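Local coordinates for protein papain-like protease (Human betacoronavirus 2c EMC/2012, PDB 4RNA) that acts as a coronavirus papain-like cysteine protease, probably cleaving the viral polyprotein and removing ubiquitin-like modifiers from host proteins, at residues V10-V15 with A64-A69; C210-Q215 with L247-P252. All coordinates share one frame; numbering follows the deposited sequence.

Contact 1: residues V10-V15 with A64-A69; sequences VTVDGV and ADETKA
Val12 sets its two methyl groups against the first turns of helix 64-74: CG2 lies 3.6 Å from the carbonyl O of Glu66, while CG1 faces Glu66 CB at 4.1 Å. With chi1 at -54°, Val12 CG2 sits between the backbone N and the carbonyl carbon, which turns that branch to the helix, where Ala69 CB is its next neighbour at 4.2 Å. This is the apolar, closely packed part of the contact, and Leu62 adds to it from the loop before the helix. A beta-branched valine, whose side chain has one torsion, presents both methyls to the helix at little entropic cost, and an alanine one turn after Glu66 leaves the chain room to come near. The contact lies in the N-terminal ubiquitin-like domain of the protease, where a helix packs beside the mixed sheet containing strand 5-11.

On the strand side Glu66 carries its carboxylate to Val10, crossing that side chain at about a right angle, with Glu66 OE2 3.7 Å from Val10 CG1. The acid is buried but well supplied: OE2 forms a salt bridge to Arg18 on the adjoining strand 18-23, and OE1 accepts from the N of Thr63. A water lies 2.7 Å from Glu66 OE2 and also reaches the carbonyl O of Val10.

Toward the turn the fit is looser. Asp13 OD2 rests 3.5 Å from Ala69 CB, and a second water donates to this oxygen and to Ala69 O, while Asn16 ND2 also binds OD2. Asp13 OD1 closes an Asx turn with Val15 N, met 65° out of the carboxylate plane, and Thr11 OG1 accepts from Asp13 N and Gly14 N. Strand end and helix are thus joined by apolar touch and by water, with the charge of Glu66 probably balanced by Arg18.

Contact 2: residues C210-Q215 with L247-P252; sequences CYVGVQ and LLSGTP
Cys210 opens a parallel beta ladder with Leu247 in what corresponds to the palm of the thumb-palm-fingers fold; the axes of 210-212 and 247-250 come within 4.8 Å, at 14° between their directions. Cys210 SG approaches Leu247 CD2 at 4.4 Å, its compact, weakly polar thiol suiting the apolar face under Leu176 of helix 168-176. Tyr211 N donates to Leu247 O at 2.9 Å and its O accepts from Ser249 N. Tyr211 CB meets Leu248 CD2 at 3.6 Å on the other face; CG, anti to the backbone N (chi1 -176°), takes the broad ring away from Leu248, to pack on Trp189 and Leu220. Val212 returns to the face of Cys210, with CG2 near Ser249 CB, a small side chain whose OG bonds Asp311 and His173. Gly213 ends the ladder, its N donating almost straight to Ser249 O at 171°; its backbone angles leave no room for a CB beside the preceding carbonyl O, a place suited to glycine. The chain then bends back, placing Val214 O 3.2 Å from Leu248 CB. Gln215 extends beside Gly250, whose lack of a side chain gives the amide room. Gln215 NE2 donates chiefly to Thr310 O, and makes a long, weak bond to Thr251 O at 3.4 Å.

Contact 1 closes before contact 2 opens, and the two lie on opposite sides of the chain's centre, their centres 39 Å and their nearest atoms about 27 Å apart. They share no strand or helix. Residues 10-15 and 64-69 join the mixed sheet of strand 5-11 to helix 64-74 near the N-terminus, whereas 210-215 and 247-252 add a short parallel edge to the mixed sheet that includes strand 304-315. The helices between them in the chain, probably the thumb, separate the two; 168-176 packs against contact 2. The N of Ala64 bonds Glu191 of the second subunit, and Thr251 O accepts a hydrogen bond from Arg29 of that subunit, so both regions lie at the interface of the two-chain assembly.

Contact 1: residues V10-V15 with A64-A69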
loop_
_atom_site.group_PDB
_atom_site.type_symbol
_atom_site.label_atom_id
_atom_site.label_comp_id
_atom_site.label_asym_id
_atom_site.label_seq_id
_atom_site.Cartn_x
_atom_site.Cartn_y
_atom_site.Cartn_z
ATOM N N VAL A 10 3.159 0.598 -29.123
ATOM C CA VAL A 10 2.616 0.452 -27.796
ATOM C C VAL A 10 3.677 -0.041 -26.832
ATOM O O VAL A 10 4.343 -1.081 -27.085
ATOM C CB VAL A 10 1.354 -0.455 -27.869
ATOM C CG1 VAL A 10 0.810 -0.697 -26.477
ATOM C CG2 VAL A 10 0.246 0.321 -28.683
ATOM N N THR A 11 3.798 0.610 -25.680
ATOM C CA THR A 11 4.803 0.124 -24.705
ATOM C C THR A 11 4.240 0.237 -23.271
ATOM O O THR A 11 3.335 1.039 -22.997
ATOM C CB THR A 11 6.138 0.941 -24.867
ATOM O OG1 THR A 11 7.156 0.494 -23.987
ATOM C CG2 THR A 11 5.857 2.478 -24.433
ATOM N N VAL A 12 4.759 -0.564 -22.372
ATOM C CA VAL A 12 4.580 -0.340 -20.924
ATOM C C VAL A 12 5.867 0.093 -20.213
ATOM O O VAL A 12 5.867 0.456 -19.007
ATOM C CB VAL A 12 3.999 -1.561 -20.188
ATOM C CG1 VAL A 12 2.718 -2.056 -20.814
ATOM C CG2 VAL A 12 5.036 -2.729 -20.062
ATOM N N ASP A 13 6.964 0.109 -20.949
ATOM C CA ASP A 13 8.258 0.332 -20.319
ATOM C C ASP A 13 9.166 1.326 -21.035
ATOM O O ASP A 13 10.179 1.731 -20.469
ATOM C CB ASP A 13 8.977 -1.008 -20.098
ATOM C CG ASP A 13 9.329 -1.725 -21.407
ATOM O OD1 ASP A 13 9.062 -1.193 -22.498
ATOM O OD2 ASP A 13 9.943 -2.797 -21.328
ATOM N N GLY A 14 8.825 1.769 -22.260
ATOM C CA GLY A 14 9.635 2.785 -22.936
ATOM C C GLY A 14 10.890 2.171 -23.558
ATOM O O GLY A 14 11.710 2.864 -24.158
ATOM N N VAL A 15 11.013 0.854 -23.401
ATOM C CA VAL A 15 12.066 0.049 -24.017
ATOM C C VAL A 15 11.567 -0.956 -25.089
ATOM O O VAL A 15 12.194 -1.094 -26.154
ATOM C CB VAL A 15 12.783 -0.766 -22.932
ATOM C CG1 VAL A 15 13.827 -1.724 -23.552
ATOM C CG2 VAL A 15 13.478 0.224 -21.998
ATOM N N ALA A 64 1.124 -11.132 -22.908
ATOM C CA ALA A 64 2.038 -11.825 -22.103
ATOM C C ALA A 64 3.405 -11.155 -22.096
ATOM O O ALA A 64 4.012 -11.106 -21.032
ATOM C CB ALA A 64 2.165 -13.277 -22.584
ATOM N N ASP A 65 3.896 -10.669 -23.244
ATOM C CA ASP A 65 5.236 -10.059 -23.292
ATOM C C ASP A 65 5.231 -8.810 -22.428
ATOM O O ASP A 65 6.209 -8.524 -21.731
ATOM C CB ASP A 65 5.727 -9.692 -24.703
ATOM C CG ASP A 65 5.992 -10.945 -25.605
ATOM O OD1 ASP A 65 6.570 -11.869 -25.078
ATOM O OD2 ASP A 65 5.606 -11.006 -26.816
ATOM N N GLU A 66 4.148 -8.033 -22.528
ATOM C CA GLU A 66 4.112 -6.797 -21.763
ATOM C C GLU A 66 4.042 -7.054 -20.250
ATOM O O GLU A 66 4.643 -6.305 -19.477
ATOM C CB GLU A 66 2.946 -5.930 -22.217
ATOM C CG GLU A 66 3.227 -5.327 -23.581
ATOM C CD GLU A 66 1.957 -4.827 -24.272
ATOM O OE1 GLU A 66 0.866 -5.341 -23.935
ATOM O OE2 GLU A 66 2.090 -3.967 -25.211
ATOM N N THR A 67 3.299 -8.091 -19.851
ATOM C CA THR A 67 3.219 -8.496 -18.460
ATOM C C THR A 67 4.614 -8.792 -17.880
ATOM O O THR A 67 4.992 -8.337 -16.777
ATOM C CB THR A 67 2.300 -9.728 -18.329
ATOM O OG1 THR A 67 0.965 -9.274 -18.572
ATOM C CG2 THR A 67 2.377 -10.280 -16.994
ATOM N N LYS A 68 5.396 -9.524 -18.657
ATOM C CA LYS A 68 6.776 -9.773 -18.280
ATOM C C LYS A 68 7.692 -8.541 -18.294
ATOM O O LYS A 68 8.539 -8.415 -17.416
ATOM C CB LYS A 68 7.329 -10.880 -19.176
ATOM C CG LYS A 68 8.765 -11.261 -18.876
ATOM C CD LYS A 68 9.085 -12.553 -19.620
ATOM C CE LYS A 68 10.528 -12.620 -20.075
ATOM N NZ LYS A 68 10.604 -13.568 -21.222
ATOM N N ALA A 69 7.540 -7.648 -19.290
ATOM C CA ALA A 69 8.286 -6.397 -19.298
ATOM C C ALA A 69 7.909 -5.549 -18.074
ATOM O O ALA A 69 8.783 -4.939 -17.423
ATOM C CB ALA A 69 8.049 -5.623 -20.583
HETATM O O HOH W 1 4.700 -3.328 -25.772
HETATM O O HOH W 2 10.961 -4.028 -18.977
#

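Contact 2: residues C210-Q215 with L247-P252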
loop_
_atom_site.group_PDB
_atom_site.type_symbol
_atom_site.label_atom_id
_atom_site.label_comp_id
_atom_site.label_asym_id
_atom_site.label_seq_id
_atom_site.Cartn_x
_atom_site.Cartn_y
_atom_site.Cartn_z
ATOM N N CYS A 210 17.493 -0.310 10.260
ATOM C CA CYS A 210 16.212 0.412 10.577
ATOM C C CYS A 210 15.611 -0.226 11.813
ATOM O O CYS A 210 15.630 -1.474 11.949
ATOM C CB CYS A 210 15.184 0.272 9.425
ATOM S SG CYS A 210 15.893 0.822 7.865
ATOM N N TYR A 211 15.005 0.569 12.701
ATOM C CA TYR A 211 14.389 -0.028 13.852
ATOM C C TYR A 211 13.256 0.864 14.229
ATOM O O TYR A 211 13.444 2.044 14.209
ATOM C CB TYR A 211 15.412 -0.124 14.994
ATOM C CG TYR A 211 14.845 -0.840 16.204
ATOM C CD1 TYR A 211 14.151 -0.146 17.199
ATOM C CD2 TYR A 211 14.938 -2.253 16.335
ATOM C CE1 TYR A 211 13.613 -0.827 18.312
ATOM C CE2 TYR A 211 14.390 -2.910 17.434
ATOM C CZ TYR A 211 13.750 -2.198 18.422
ATOM O OH TYR A 211 13.217 -2.857 19.511
ATOM N N VAL A 212 12.098 0.278 14.480
ATOM C CA VAL A 212 10.940 0.993 14.921
ATOM C C VAL A 212 10.641 0.697 16.370
ATOM O O VAL A 212 10.479 -0.437 16.736
ATOM C CB VAL A 212 9.735 0.712 14.011
ATOM C CG1 VAL A 212 8.490 1.389 14.575
ATOM C CG2 VAL A 212 10.081 1.236 12.585
ATOM N N GLY A 213 10.455 1.764 17.161
ATOM C CA GLY A 213 10.115 1.634 18.559
ATOM C C GLY A 213 11.061 2.336 19.517
ATOM O O GLY A 213 10.712 2.453 20.705
ATOM N N VAL A 214 12.253 2.777 19.048
ATOM C CA VAL A 214 13.125 3.684 19.872
ATOM C C VAL A 214 13.593 4.757 18.914
ATOM O O VAL A 214 13.531 4.585 17.660
ATOM C CB VAL A 214 14.352 3.036 20.634
ATOM C CG1 VAL A 214 13.933 2.040 21.753
ATOM C CG2 VAL A 214 15.344 2.412 19.657
ATOM N N GLN A 215 14.027 5.884 19.492
ATOM C CA GLN A 215 14.516 7.013 18.702
ATOM C C GLN A 215 15.951 7.437 19.098
ATOM O O GLN A 215 16.463 8.449 18.540
ATOM C CB GLN A 215 13.484 8.163 18.857
ATOM C CG GLN A 215 12.163 7.864 18.096
ATOM C CD GLN A 215 10.997 8.657 18.605
ATOM O OE1 GLN A 215 10.833 8.815 19.812
ATOM N NE2 GLN A 215 10.169 9.174 17.699
ATOM N N LEU A 247 18.593 4.108 10.861
ATOM C CA LEU A 247 17.376 4.935 10.985
ATOM C C LEU A 247 16.447 4.408 12.079
ATOM O O LEU A 247 16.013 3.212 12.076
ATOM C CB LEU A 247 16.658 4.912 9.622
ATOM C CG LEU A 247 15.218 5.355 9.487
ATOM C CD1 LEU A 247 15.262 6.863 9.725
ATOM C CD2 LEU A 247 14.702 5.043 8.054
ATOM N N LEU A 248 16.029 5.298 12.991
ATOM C CA LEU A 248 15.166 4.895 14.109
ATOM C C LEU A 248 13.866 5.647 14.048
ATOM O O LEU A 248 13.889 6.784 13.580
ATOM C CB LEU A 248 15.875 5.127 15.482
ATOM C CG LEU A 248 17.252 4.529 15.748
ATOM C CD1 LEU A 248 17.842 4.919 17.104
ATOM C CD2 LEU A 248 17.096 3.024 15.652
ATOM N N SER A 249 12.745 4.991 14.347
ATOM C CA SER A 249 11.449 5.662 14.251
ATOM C C SER A 249 10.560 5.375 15.412
ATOM O O SER A 249 10.495 4.316 15.882
ATOM C CB SER A 249 10.663 5.331 12.939
ATOM O OG SER A 249 11.529 5.401 11.840
ATOM N N GLY A 250 9.732 6.340 15.835
ATOM C CA GLY A 250 8.656 6.001 16.716
ATOM C C GLY A 250 7.561 7.055 16.472
ATOM O O GLY A 250 7.696 7.856 15.579
ATOM N N THR A 251 6.501 6.980 17.240
ATOM C CA THR A 251 5.333 7.841 17.066
ATOM C C THR A 251 5.805 9.163 17.562
ATOM O O THR A 251 6.826 9.263 18.275
ATOM C CB THR A 251 4.131 7.332 17.931
ATOM O OG1 THR A 251 4.562 7.208 19.279
ATOM C CG2 THR A 251 3.677 5.964 17.512
ATOM N N PRO A 252 5.096 10.239 17.164
ATOM C CA PRO A 252 5.593 11.554 17.488
ATOM C C PRO A 252 5.843 11.676 18.976
ATOM O O PRO A 252 4.950 11.361 19.772
ATOM C CB PRO A 252 4.402 12.448 17.120
ATOM C CG PRO A 252 3.860 11.755 15.908
ATOM C CD PRO A 252 4.008 10.275 16.184
#